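Local coordinates for protein HTH-type dhaKLM operon transcriptional activator DhaS (Lactococcus lactis, PDB 2IU5) that activates transcription of the dihydroxyacetone kinase operon dhaKLM by binding an inverted repeat at its promoter, in complex with DhaQ and upon activation by dihydroxyacetone, at residues A70-D75 / L87-Y92; Y80-E85 / D123-D128. The protein carries 1 engineered substitution. All coordinates share one frame; numbering follows the deposited sequence.

Contact 1. Residues A70-D75 / L87-Y92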
loop_
_atom_site.group_PDB
_atom_site.type_symbol
_atom_site.label_atom_id
_atom_site.label_comp_id
_atom_site.label_asym_id
_atom_site.label_seq_id
_atom_site.Cartn_x
_atom_site.Cartn_y
_atom_site.Cartn_z
ATOM N N ALA A 70 -14.490 -8.150 -11.178
ATOM C CA ALA A 70 -15.313 -7.369 -12.116
ATOM C C ALA A 70 -16.798 -7.432 -11.768
ATOM O O ALA A 70 -17.515 -6.434 -11.857
ATOM C CB ALA A 70 -15.095 -7.865 -13.534
ATOM N N GLU A 71 -17.261 -8.614 -11.367
ATOM C CA GLU A 71 -18.665 -8.789 -11.071
ATOM C C GLU A 71 -19.038 -7.909 -9.895
ATOM O O GLU A 71 -20.108 -7.292 -9.896
ATOM C CB GLU A 71 -18.987 -10.252 -10.813
ATOM C CG GLU A 71 -19.004 -11.036 -12.104
ATOM C CD GLU A 71 -19.780 -12.333 -12.009
ATOM O OE1 GLU A 71 -19.949 -12.836 -10.871
ATOM O OE2 GLU A 71 -20.208 -12.827 -13.085
ATOM N N LEU A 72 -18.144 -7.858 -8.911
ATOM C CA LEU A 72 -18.424 -7.146 -7.668
ATOM C C LEU A 72 -18.363 -5.641 -7.856
ATOM O O LEU A 72 -19.157 -4.904 -7.252
ATOM C CB LEU A 72 -17.461 -7.579 -6.566
ATOM C CG LEU A 72 -17.716 -8.996 -6.040
ATOM C CD1 LEU A 72 -16.440 -9.541 -5.422
ATOM C CD2 LEU A 72 -18.872 -9.055 -5.059
ATOM N N ILE A 73 -17.435 -5.179 -8.683
ATOM C CA ILE A 73 -17.195 -3.740 -8.795
ATOM C C ILE A 73 -18.031 -3.144 -9.932
ATOM O O ILE A 73 -18.643 -2.092 -9.765
ATOM C CB ILE A 73 -15.678 -3.460 -8.907
ATOM C CG1 ILE A 73 -14.951 -3.910 -7.619
ATOM C CG2 ILE A 73 -15.407 -1.984 -9.260
ATOM C CD1 ILE A 73 -13.460 -4.024 -7.804
ATOM N N ASN A 74 -18.078 -3.807 -11.086
ATOM C CA ASN A 74 -18.510 -3.144 -12.322
ATOM C C ASN A 74 -19.793 -3.686 -12.942
ATOM O O ASN A 74 -20.521 -2.959 -13.615
ATOM C CB ASN A 74 -17.392 -3.234 -13.374
ATOM C CG ASN A 74 -16.100 -2.588 -12.918
ATOM O OD1 ASN A 74 -15.088 -3.258 -12.768
ATOM N ND2 ASN A 74 -16.137 -1.271 -12.701
ATOM N N ASP A 75 -20.070 -4.964 -12.716
ATOM C CA ASP A 75 -21.107 -5.625 -13.504
ATOM C C ASP A 75 -22.455 -5.490 -12.817
ATOM O O ASP A 75 -22.972 -6.432 -12.229
ATOM C CB ASP A 75 -20.735 -7.092 -13.694
ATOM C CG ASP A 75 -21.573 -7.774 -14.765
ATOM O OD1 ASP A 75 -22.580 -7.198 -15.248
ATOM O OD2 ASP A 75 -21.194 -8.916 -15.120
ATOM N N LEU A 87 -19.103 -2.662 0.080
ATOM C CA LEU A 87 -19.623 -3.602 1.080
ATOM C C LEU A 87 -19.583 -5.025 0.538
ATOM O O LEU A 87 -19.098 -5.943 1.205
ATOM C CB LEU A 87 -21.037 -3.235 1.516
ATOM C CG LEU A 87 -21.673 -4.230 2.486
ATOM C CD1 LEU A 87 -20.837 -4.318 3.764
ATOM C CD2 LEU A 87 -23.115 -3.768 2.764
ATOM N N LEU A 88 -20.089 -5.226 -0.670
ATOM C CA LEU A 88 -20.096 -6.590 -1.221
ATOM C C LEU A 88 -18.699 -7.145 -1.461
ATOM O O LEU A 88 -18.451 -8.344 -1.269
ATOM C CB LEU A 88 -20.981 -6.676 -2.461
ATOM C CG LEU A 88 -22.445 -6.348 -2.102
ATOM C CD1 LEU A 88 -23.354 -6.587 -3.287
ATOM C CD2 LEU A 88 -22.950 -7.133 -0.872
ATOM N N LEU A 89 -17.774 -6.297 -1.873
ATOM C CA LEU A 89 -16.386 -6.728 -1.986
ATOM C C LEU A 89 -15.788 -7.156 -0.637
ATOM O O LEU A 89 -15.142 -8.220 -0.525
ATOM C CB LEU A 89 -15.595 -5.592 -2.628
ATOM C CG LEU A 89 -14.141 -5.877 -2.923
ATOM C CD1 LEU A 89 -13.997 -7.096 -3.817
ATOM C CD2 LEU A 89 -13.473 -4.658 -3.549
ATOM N N LEU A 90 -15.975 -6.357 0.414
ATOM C CA LEU A 90 -15.480 -6.760 1.730
ATOM C C LEU A 90 -16.108 -8.076 2.192
ATOM O O LEU A 90 -15.413 -8.944 2.720
ATOM C CB LEU A 90 -15.721 -5.662 2.777
ATOM C CG LEU A 90 -14.961 -4.376 2.461
ATOM C CD1 LEU A 90 -15.341 -3.284 3.483
ATOM C CD2 LEU A 90 -13.440 -4.588 2.432
ATOM N N ARG A 91 -17.413 -8.227 2.005
ATOM C CA ARG A 91 -18.081 -9.471 2.341
ATOM C C ARG A 91 -17.534 -10.657 1.555
ATOM O O ARG A 91 -17.370 -11.740 2.110
ATOM C CB ARG A 91 -19.575 -9.350 2.086
ATOM C CG ARG A 91 -20.270 -8.608 3.188
ATOM C CD ARG A 91 -21.790 -8.724 3.128
ATOM N NE ARG A 91 -22.316 -7.890 4.184
ATOM C CZ ARG A 91 -23.564 -7.442 4.207
ATOM N NH1 ARG A 91 -24.395 -7.768 3.218
ATOM N NH2 ARG A 91 -23.970 -6.685 5.207
ATOM N N TYR A 92 -17.258 -10.465 0.276
ATOM C CA TYR A 92 -16.711 -11.519 -0.568
ATOM C C TYR A 92 -15.355 -11.936 -0.042
ATOM O O TYR A 92 -15.042 -13.136 0.048
ATOM C CB TYR A 92 -16.596 -10.983 -1.993
ATOM C CG TYR A 92 -15.732 -11.835 -2.917
ATOM C CD1 TYR A 92 -16.247 -12.970 -3.537
ATOM C CD2 TYR A 92 -14.407 -11.484 -3.165
ATOM C CE1 TYR A 92 -15.450 -13.739 -4.387
ATOM C CE2 TYR A 92 -13.604 -12.235 -4.003
ATOM C CZ TYR A 92 -14.135 -13.358 -4.605
ATOM O OH TYR A 92 -13.303 -14.074 -5.428
#

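Contact 2. Residues Y80-E85 / D123-D128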
loop_
_atom_site.group_PDB
_atom_site.type_symbol
_atom_site.label_atom_id
_atom_site.label_comp_id
_atom_site.label_asym_id
_atom_site.label_seq_id
_atom_site.Cartn_x
_atom_site.Cartn_y
_atom_site.Cartn_z
ATOM N N TYR A 80 -25.748 4.758 -8.609
ATOM C CA TYR A 80 -24.824 5.199 -7.564
ATOM C C TYR A 80 -24.492 4.036 -6.668
ATOM O O TYR A 80 -25.145 3.770 -5.651
ATOM C CB TYR A 80 -25.296 6.449 -6.797
ATOM C CG TYR A 80 -24.340 6.977 -5.728
ATOM C CD1 TYR A 80 -23.342 7.898 -6.042
ATOM C CD2 TYR A 80 -24.437 6.552 -4.401
ATOM C CE1 TYR A 80 -22.460 8.387 -5.060
ATOM C CE2 TYR A 80 -23.571 7.028 -3.424
ATOM C CZ TYR A 80 -22.584 7.946 -3.755
ATOM O OH TYR A 80 -21.734 8.410 -2.771
ATOM N N GLY A 81 -23.450 3.341 -7.081
ATOM C CA GLY A 81 -23.268 2.015 -6.577
ATOM C C GLY A 81 -22.048 1.786 -5.716
ATOM O O GLY A 81 -21.953 0.723 -5.111
ATOM N N TRP A 82 -21.108 2.729 -5.632
ATOM C CA TRP A 82 -19.814 2.343 -5.092
ATOM C C TRP A 82 -19.871 1.920 -3.631
ATOM O O TRP A 82 -19.106 1.038 -3.228
ATOM C CB TRP A 82 -18.733 3.373 -5.324
ATOM C CG TRP A 82 -18.755 4.598 -4.478
ATOM C CD1 TRP A 82 -19.258 5.791 -4.839
ATOM C CD2 TRP A 82 -18.246 4.753 -3.138
ATOM N NE1 TRP A 82 -19.105 6.711 -3.812
ATOM C CE2 TRP A 82 -18.486 6.090 -2.762
ATOM C CE3 TRP A 82 -17.620 3.896 -2.228
ATOM C CZ2 TRP A 82 -18.123 6.600 -1.518
ATOM C CZ3 TRP A 82 -17.252 4.413 -0.977
ATOM C CH2 TRP A 82 -17.508 5.749 -0.642
ATOM N N GLN A 83 -20.764 2.540 -2.856
ATOM C CA GLN A 83 -20.799 2.206 -1.434
ATOM C C GLN A 83 -21.317 0.780 -1.285
ATOM O O GLN A 83 -20.808 0.024 -0.456
ATOM C CB GLN A 83 -21.639 3.189 -0.612
ATOM C CG GLN A 83 -21.065 4.600 -0.693
ATOM C CD GLN A 83 -21.711 5.559 0.268
ATOM O OE1 GLN A 83 -22.097 5.187 1.383
ATOM N NE2 GLN A 83 -21.833 6.809 -0.162
ATOM N N ASN A 84 -22.319 0.407 -2.080
ATOM C CA ASN A 84 -22.825 -0.977 -2.049
ATOM C C ASN A 84 -21.765 -1.946 -2.578
ATOM O O ASN A 84 -21.576 -3.041 -2.054
ATOM C CB ASN A 84 -24.122 -1.069 -2.870
ATOM C CG ASN A 84 -25.265 -0.299 -2.226
ATOM O OD1 ASN A 84 -25.283 -0.166 -1.006
ATOM N ND2 ASN A 84 -26.217 0.210 -3.024
ATOM N N GLU A 85 -21.054 -1.551 -3.623
ATOM C CA GLU A 85 -20.020 -2.428 -4.164
ATOM C C GLU A 85 -18.882 -2.686 -3.195
ATOM O O GLU A 85 -18.393 -3.822 -3.057
ATOM C CB GLU A 85 -19.494 -1.842 -5.476
ATOM C CG GLU A 85 -20.585 -1.937 -6.516
ATOM C CD GLU A 85 -20.686 -0.721 -7.412
ATOM O OE1 GLU A 85 -19.735 0.099 -7.420
ATOM O OE2 GLU A 85 -21.720 -0.593 -8.106
ATOM N N ASP A 123 -11.620 4.158 -9.198
ATOM C CA ASP A 123 -12.031 4.749 -10.464
ATOM C C ASP A 123 -13.560 4.806 -10.486
ATOM O O ASP A 123 -14.118 5.817 -10.910
ATOM C CB ASP A 123 -11.445 3.952 -11.637
ATOM C CG ASP A 123 -9.958 4.245 -11.849
ATOM O OD1 ASP A 123 -9.445 5.198 -11.225
ATOM O OD2 ASP A 123 -9.310 3.526 -12.632
ATOM N N LYS A 124 -14.191 3.728 -10.023
ATOM C CA LYS A 124 -15.669 3.645 -9.914
ATOM C C LYS A 124 -16.251 4.668 -8.926
ATOM O O LYS A 124 -17.293 5.278 -9.199
ATOM C CB LYS A 124 -16.055 2.221 -9.497
ATOM C CG LYS A 124 -17.555 1.958 -9.324
ATOM C CD LYS A 124 -18.277 2.161 -10.626
ATOM C CE LYS A 124 -19.550 1.309 -10.681
ATOM N NZ LYS A 124 -20.544 1.840 -9.711
ATOM N N VAL A 125 -15.589 4.853 -7.785
ATOM C CA VAL A 125 -15.983 5.890 -6.824
ATOM C C VAL A 125 -16.029 7.259 -7.485
ATOM O O VAL A 125 -17.021 8.003 -7.391
ATOM C CB VAL A 125 -15.008 5.882 -5.620
ATOM C CG1 VAL A 125 -15.304 7.037 -4.682
ATOM C CG2 VAL A 125 -15.119 4.564 -4.878
ATOM N N ILE A 126 -14.942 7.605 -8.168
ATOM C CA ILE A 126 -14.874 8.886 -8.869
ATOM C C ILE A 126 -15.985 9.013 -9.918
ATOM O O ILE A 126 -16.691 10.009 -9.939
ATOM C CB ILE A 126 -13.501 9.027 -9.529
ATOM C CG1 ILE A 126 -12.417 9.079 -8.446
ATOM C CG2 ILE A 126 -13.467 10.261 -10.401
ATOM C CD1 ILE A 126 -12.458 10.312 -7.552
ATOM N N PHE A 127 -16.118 7.999 -10.773
ATOM C CA PHE A 127 -17.154 7.872 -11.827
ATOM C C PHE A 127 -18.522 8.168 -11.212
ATOM O O PHE A 127 -19.261 8.989 -11.724
ATOM C CB PHE A 127 -17.092 6.411 -12.311
ATOM C CG PHE A 127 -17.945 6.036 -13.511
ATOM C CD1 PHE A 127 -17.674 6.525 -14.785
ATOM C CD2 PHE A 127 -19.018 5.170 -13.355
ATOM C CE1 PHE A 127 -18.473 6.155 -15.873
ATOM C CE2 PHE A 127 -19.812 4.796 -14.423
ATOM C CZ PHE A 127 -19.539 5.291 -15.688
ATOM N N ASP A 128 -18.836 7.482 -10.108
ATOM C CA ASP A 128 -20.175 7.607 -9.522
ATOM C C ASP A 128 -20.371 8.974 -8.874
ATOM O O ASP A 128 -21.439 9.568 -8.956
ATOM C CB ASP A 128 -20.418 6.537 -8.457
ATOM C CG ASP A 128 -20.668 5.155 -9.032
ATOM O OD1 ASP A 128 -20.767 5.007 -10.268
ATOM O OD2 ASP A 128 -20.773 4.160 -8.259
#

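Contact 1. Residues A70-D75 / L87-Y92
Leu72 packs onto Leu88, Leu89 and Tyr92 in an apolar helix-to-helix contact, without a hydrogen bond across it. It sits where the last turn of helix 57-73 meets helix 82-95. In this TetR-family regulator, that is where the N-terminal DNA-binding part meets the C-terminal regulatory part. Leu72 and Leu89 are the nearest backbone pair, with their CA atoms 6.1 Å apart. The two methyl groups of Leu72 share the work. CD1 lies over one face of the Tyr92 ring, nearer the rim than the middle, and makes a CH-pi contact. Leu72 CD1 is 3.8 Å from the centroid of the Tyr92 ring and 3.5 Å from Tyr92 CG. The two side chains cross at about a right angle. Tyr92 has CG anti to its backbone N (chi1 166°), which presents the ring face to this methyl. Leu72 CD1 also meets Leu89 CD1 at 3.8 Å. Leu72 CD2 turns to the backbone side of Leu88 and lies 3.9 Å from Leu88 O. Ile73 adds a looser touch, its CD1 4.3 Å from Leu89 CD2. Shortening Leu72 to an alanine would probably uncover this face of the Tyr92 ring and open a gap beside Leu89. The polar end of Tyr92 is held separately, since its OH hydrogen-bonds to Tyr100 and to Asp68. Asp68 lies one turn earlier on helix 57-73, so Tyr92 grips that helix by its hydroxyl as well as its ring. Behind the contact, Leu89 also packs on Trp118 of helix 110-132, while Tyr100 belongs to helix 97-106.

Contact 2. Residues Y80-E85 / D123-D128
Bends at chi2 (62°) and chi4 (69°) bring Lys124 NZ to the carboxylate of Glu85. Lys124 NZ donates to the syn lone pair of Glu85 OE1 at 3.0 Å, with a weak bond to Glu85 OE2. Lys124 NZ also makes a salt bridge to Asp128 OD2, one turn on, at 2.7 Å. The lysine thus stands between two carboxylates, and probably offsets their mutual repulsion. Glu85 OE2 has a further partner in Asn76. Next, Val125 CG1 sits over the five-membered ring of Trp82, 3.9 Å from its centroid and 10° off the normal. Val125 CG2 comes 3.6 Å from Trp82 CD2. Gln83 CG covers the opposite face, sandwiching the indole. The start of helix 82-95, with the turn before it, lies here against helix 110-132, within the C-terminal part of the TetR fold. Leu178 and Leu179 of helix 171-183 also touch Trp82. Last, Asp128 OD2 accepts a hydrogen bond from Gly81 N at 3.0 Å, which comes from well above the carboxylate plane. Its CB lies at the indole edge, in plane, and its backbone O at the edge of the Tyr80 ring. Gln129 accepts hydrogen bonds from both Tyr80 OH and Trp82 NE1.

Overall arrangement
Both contacts use helix 82-95, which packs at its start on helix 110-132 (contact 2) and further along on the end of helix 57-73 (contact 1). Their centres are about 11 Å apart, and they touch where Glu85 packs on Leu72 O and Ile73 O, and Lys124 on Ile73 O. Contact 1 lies nearer the centre of the chain, yet is only partly buried and wholly apolar across its segments. Contact 2 is farther out but buried, and combines a salt-bridge network with valine packed over an indole. Contact 1 spans two parts of the protein, whereas both sides of contact 2 belong to one.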